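Local structure of DUF1987 domain-containing protein (6K4F) at residues A[95-100]-A[111-116]. The protein probably acts as the phosphorylatable regulatory protein of the SiaABC threonine phosphorylation pathway, which controls biofilm formation in response to carbon availability. Sequence-based numbering, arbitrary orientation.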
ATOM      1  N   LEU A  95      -4.907   2.293  -7.204  1.00 29.57           N
ATOM      2  CA  LEU A  95      -4.277   2.940  -6.061  1.00 28.69           C
ATOM      3  C   LEU A  95      -4.545   4.435  -6.085  1.00 31.23           C
ATOM      4  O   LEU A  95      -4.501   5.071  -7.149  1.00 30.10           O
ATOM      5  CB  LEU A  95      -2.761   2.672  -6.046  1.00 29.19           C
ATOM      6  CG  LEU A  95      -1.931   3.183  -4.868  1.00 33.40           C
ATOM      7  CD1 LEU A  95      -0.748   2.249  -4.636  1.00 32.94           C
ATOM      8  CD2 LEU A  95      -1.433   4.608  -5.111  1.00 30.15           C
ATOM      9  N   ARG A  96      -4.806   4.985  -4.903  1.00 26.60           N
ATOM     10  CA  ARG A  96      -4.880   6.426  -4.678  1.00 30.89           C
ATOM     11  C   ARG A  96      -3.816   6.808  -3.666  1.00 29.09           C
ATOM     12  O   ARG A  96      -3.701   6.163  -2.612  1.00 31.42           O
ATOM     13  CB  ARG A  96      -6.265   6.848  -4.148  1.00 35.74           C
ATOM     14  CG  ARG A  96      -7.317   6.980  -5.214  1.00 38.45           C
ATOM     15  CD  ARG A  96      -8.704   7.144  -4.604  1.00 41.47           C
ATOM     16  NE  ARG A  96      -9.068   5.981  -3.802  1.00 51.88           N
ATOM     17  CZ  ARG A  96      -9.488   4.821  -4.306  1.00 59.52           C
ATOM     18  NH1 ARG A  96      -9.615   4.665  -5.621  1.00 51.94           N
ATOM     19  NH2 ARG A  96      -9.790   3.814  -3.493  1.00 61.41           N
ATOM     20  N   TRP A  97      -3.019   7.821  -4.009  1.00 27.66           N
ATOM     21  CA  TRP A  97      -1.945   8.342  -3.164  1.00 27.23           C
ATOM     22  C   TRP A  97      -2.282   9.797  -2.845  1.00 28.53           C
ATOM     23  O   TRP A  97      -2.123  10.688  -3.692  1.00 32.78           O
ATOM     24  CB  TRP A  97      -0.592   8.204  -3.853  1.00 33.31           C
ATOM     25  CG  TRP A  97       0.577   8.537  -2.969  1.00 46.63           C
ATOM     26  CD1 TRP A  97       0.866   9.751  -2.400  1.00 54.48           C
ATOM     27  CD2 TRP A  97       1.619   7.646  -2.556  1.00 42.77           C
ATOM     28  NE1 TRP A  97       2.021   9.663  -1.658  1.00 54.55           N
ATOM     29  CE2 TRP A  97       2.500   8.380  -1.735  1.00 51.58           C
ATOM     30  CE3 TRP A  97       1.903   6.309  -2.818  1.00 37.96           C
ATOM     31  CZ2 TRP A  97       3.637   7.809  -1.159  1.00 49.14           C
ATOM     32  CZ3 TRP A  97       3.033   5.740  -2.238  1.00 38.69           C
ATOM     33  CH2 TRP A  97       3.880   6.490  -1.420  1.00 41.87           C
ATOM     34  N   HIS A  98      -2.768  10.031  -1.628  1.00 29.16           N
ATOM     35  CA  HIS A  98      -3.155  11.362  -1.185  1.00 34.75           C
ATOM     36  C   HIS A  98      -1.966  12.098  -0.596  1.00 40.20           C
ATOM     37  O   HIS A  98      -1.148  11.514   0.123  1.00 35.41           O
ATOM     38  CB  HIS A  98      -4.254  11.288  -0.132  1.00 34.38           C
ATOM     39  CG  HIS A  98      -5.452  10.509  -0.561  1.00 39.85           C
ATOM     40  ND1 HIS A  98      -6.480  11.071  -1.286  1.00 41.72           N
ATOM     41  CD2 HIS A  98      -5.794   9.215  -0.357  1.00 40.30           C
ATOM     42  CE1 HIS A  98      -7.408  10.156  -1.506  1.00 45.12           C
ATOM     43  NE2 HIS A  98      -7.014   9.019  -0.957  1.00 43.18           N
ATOM     44  N   TYR A  99      -1.884  13.394  -0.880  1.00 35.57           N
ATOM     45  CA  TYR A  99      -0.838  14.190  -0.261  1.00 36.42           C
ATOM     46  C   TYR A  99      -1.320  15.623  -0.133  1.00 43.10           C
ATOM     47  O   TYR A  99      -2.281  16.041  -0.786  1.00 42.91           O
ATOM     48  CB  TYR A  99       0.476  14.104  -1.043  1.00 34.57           C
ATOM     49  CG  TYR A  99       0.495  14.917  -2.319  1.00 38.43           C
ATOM     50  CD1 TYR A  99      -0.241  14.523  -3.433  1.00 42.37           C
ATOM     51  CD2 TYR A  99       1.256  16.076  -2.411  1.00 36.18           C
ATOM     52  CE1 TYR A  99      -0.221  15.277  -4.616  1.00 41.13           C
ATOM     53  CE2 TYR A  99       1.281  16.826  -3.580  1.00 40.24           C
ATOM     54  CZ  TYR A  99       0.541  16.424  -4.676  1.00 42.50           C
ATOM     55  OH  TYR A  99       0.583  17.180  -5.839  1.00 44.52           O
ATOM     56  N   ASP A 100      -0.656  16.363   0.746  1.00 46.94           N
ATOM     57  CA  ASP A 100      -0.953  17.767   0.970  1.00 48.71           C
ATOM     58  C   ASP A 100       0.129  18.589   0.287  1.00 43.59           C
ATOM     59  O   ASP A 100       1.318  18.437   0.596  1.00 42.49           O
ATOM     60  CB  ASP A 100      -1.029  18.083   2.464  1.00 57.06           C
ATOM     61  CG  ASP A 100      -1.697  19.425   2.748  1.00 73.07           C
ATOM     62  OD1 ASP A 100      -2.547  19.483   3.660  1.00 75.02           O
ATOM     63  OD2 ASP A 100      -1.370  20.422   2.069  1.00 75.92           O
ATOM     64  N   GLU A 111       5.395   9.788  -7.592  1.00 37.53           N
ATOM     65  CA  GLU A 111       5.567   9.767  -9.044  1.00 39.14           C
ATOM     66  C   GLU A 111       6.549   8.686  -9.467  1.00 36.94           C
ATOM     67  O   GLU A 111       6.339   8.017 -10.483  1.00 36.20           O
ATOM     68  CB  GLU A 111       6.034  11.130  -9.556  1.00 40.79           C
ATOM     69  CG  GLU A 111       5.138  12.298  -9.192  1.00 50.20           C
ATOM     70  CD  GLU A 111       3.940  12.440 -10.114  1.00 62.05           C
ATOM     71  OE1 GLU A 111       3.213  13.450  -9.988  1.00 68.72           O
ATOM     72  OE2 GLU A 111       3.717  11.543 -10.956  1.00 64.08           O
ATOM     73  N   GLU A 112       7.617   8.481  -8.691  1.00 31.48           N
ATOM     74  CA  GLU A 112       8.548   7.409  -9.015  1.00 36.81           C
ATOM     75  C   GLU A 112       7.894   6.040  -8.875  1.00 35.64           C
ATOM     76  O   GLU A 112       8.104   5.165  -9.723  1.00 34.36           O
ATOM     77  CB  GLU A 112       9.791   7.518  -8.132  1.00 37.09           C
ATOM     78  CG  GLU A 112      10.659   8.708  -8.531  1.00 43.87           C
ATOM     79  CD  GLU A 112      11.581   9.166  -7.422  1.00 46.82           C
ATOM     80  OE1 GLU A 112      11.484   8.623  -6.316  1.00 46.90           O
ATOM     81  OE2 GLU A 112      12.408  10.067  -7.663  1.00 50.94           O
ATOM     82  N   PHE A 113       7.121   5.823  -7.805  1.00 33.18           N
ATOM     83  CA  PHE A 113       6.350   4.589  -7.692  1.00 31.11           C
ATOM     84  C   PHE A 113       5.384   4.452  -8.867  1.00 34.80           C
ATOM     85  O   PHE A 113       5.231   3.367  -9.441  1.00 33.80           O
ATOM     86  CB  PHE A 113       5.552   4.573  -6.382  1.00 28.60           C
ATOM     87  CG  PHE A 113       6.361   4.240  -5.143  1.00 29.08           C
ATOM     88  CD1 PHE A 113       7.400   3.338  -5.184  1.00 40.28           C
ATOM     89  CD2 PHE A 113       6.025   4.815  -3.924  1.00 36.63           C
ATOM     90  CE1 PHE A 113       8.114   3.026  -4.032  1.00 42.99           C
ATOM     91  CE2 PHE A 113       6.724   4.508  -2.768  1.00 41.62           C
ATOM     92  CZ  PHE A 113       7.772   3.611  -2.821  1.00 38.39           C
ATOM     93  N   ARG A 114       4.695   5.536  -9.212  1.00 32.32           N
ATOM     94  CA  ARG A 114       3.720   5.474 -10.303  1.00 38.26           C
ATOM     95  C   ARG A 114       4.365   5.006 -11.609  1.00 38.59           C
ATOM     96  O   ARG A 114       3.763   4.240 -12.374  1.00 38.69           O
ATOM     97  CB  ARG A 114       3.064   6.840 -10.489  1.00 40.58           C
ATOM     98  CG  ARG A 114       2.024   6.884 -11.600  1.00 37.54           C
ATOM     99  CD  ARG A 114       1.178   8.130 -11.501  1.00 38.03           C
ATOM    100  NE  ARG A 114       0.149   8.146 -12.535  1.00 47.03           N
ATOM    101  CZ  ARG A 114       0.194   8.909 -13.624  1.00 44.29           C
ATOM    102  NH1 ARG A 114       1.202   9.744 -13.804  1.00 43.66           N
ATOM    103  NH2 ARG A 114      -0.782   8.854 -14.519  1.00 37.76           N
ATOM    104  N   GLU A 115       5.600   5.425 -11.869  1.00 37.44           N
ATOM    105  CA  GLU A 115       6.258   5.000 -13.097  1.00 45.81           C
ATOM    106  C   GLU A 115       6.529   3.503 -13.123  1.00 43.59           C
ATOM    107  O   GLU A 115       6.732   2.939 -14.203  1.00 45.27           O
ATOM    108  CB  GLU A 115       7.547   5.801 -13.281  1.00 53.05           C
ATOM    109  CG  GLU A 115       7.257   7.285 -13.524  1.00 69.28           C
ATOM    110  CD  GLU A 115       8.494   8.165 -13.513  1.00 82.13           C
ATOM    111  OE1 GLU A 115       8.932   8.578 -14.609  1.00 87.51           O
ATOM    112  OE2 GLU A 115       9.012   8.464 -12.414  1.00 85.53           O
ATOM    113  N   ASP A 116       6.524   2.837 -11.966  1.00 34.41           N
ATOM    114  CA  ASP A 116       6.737   1.399 -11.930  1.00 37.73           C
ATOM    115  C   ASP A 116       5.446   0.595 -12.034  1.00 42.24           C
ATOM    116  O   ASP A 116       5.509  -0.640 -12.074  1.00 42.32           O
ATOM    117  CB  ASP A 116       7.474   0.999 -10.633  1.00 39.81           C
ATOM    118  CG  ASP A 116       8.770   1.779 -10.417  1.00 44.88           C
ATOM    119  OD1 ASP A 116       9.425   2.149 -11.422  1.00 44.39           O
ATOM    120  OD2 ASP A 116       9.140   2.016  -9.240  1.00 41.72           O
TER
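Strand 93-99 runs on into a crossover connection that carries helix 108-115 over one face of the mixed sheet before the chain returns as the parallel edge strand 121-125, and Trp97 meets Phe113 where this beta-alpha-beta unit packs helix against strand. The CZ3-CH2 side of the indole's six-membered ring lies against the CD2-CE2 side of the phenyl ring: Trp97 CZ3 lies 3.6 Å from Phe113 CD2, and Trp97 CH2 lies 3.7 Å from Phe113 CE2. Trp97 CH2 sits in the plane of the phenyl ring, at its edge. The ring planes meet at 47° with centroids 5.7 Å apart, a geometry between a parallel stack and a T-shaped pair. With chi1 at -172° the indole stands away from the Trp97 backbone N and extends toward the helix; at -78° the Phe113 ring lies beside its own N and opposite its carbonyl carbon, which places it against the indole. Tryptophan suits the strand because its long, flat side chain spans the gap to the helix, while phenylalanine offers a compact apolar ring on the buried side of the helix. Met77 and Leu80 of helix 70-88 also touch Phe113, and Leu63 of strand 59-68 touches Trp97, so the pair belongs to a wider apolar layer between helices and sheet. On strand 93-99, Arg96 instead engages Glu60 and Asp62 in salt bridges, and His98 shares Asp62 through a hydrogen bond. No hydrogen bond joins the two segments: between these two buried aromatic rings the contact rests on dispersion and the exclusion of water, with no directional bond to fix the angle between them.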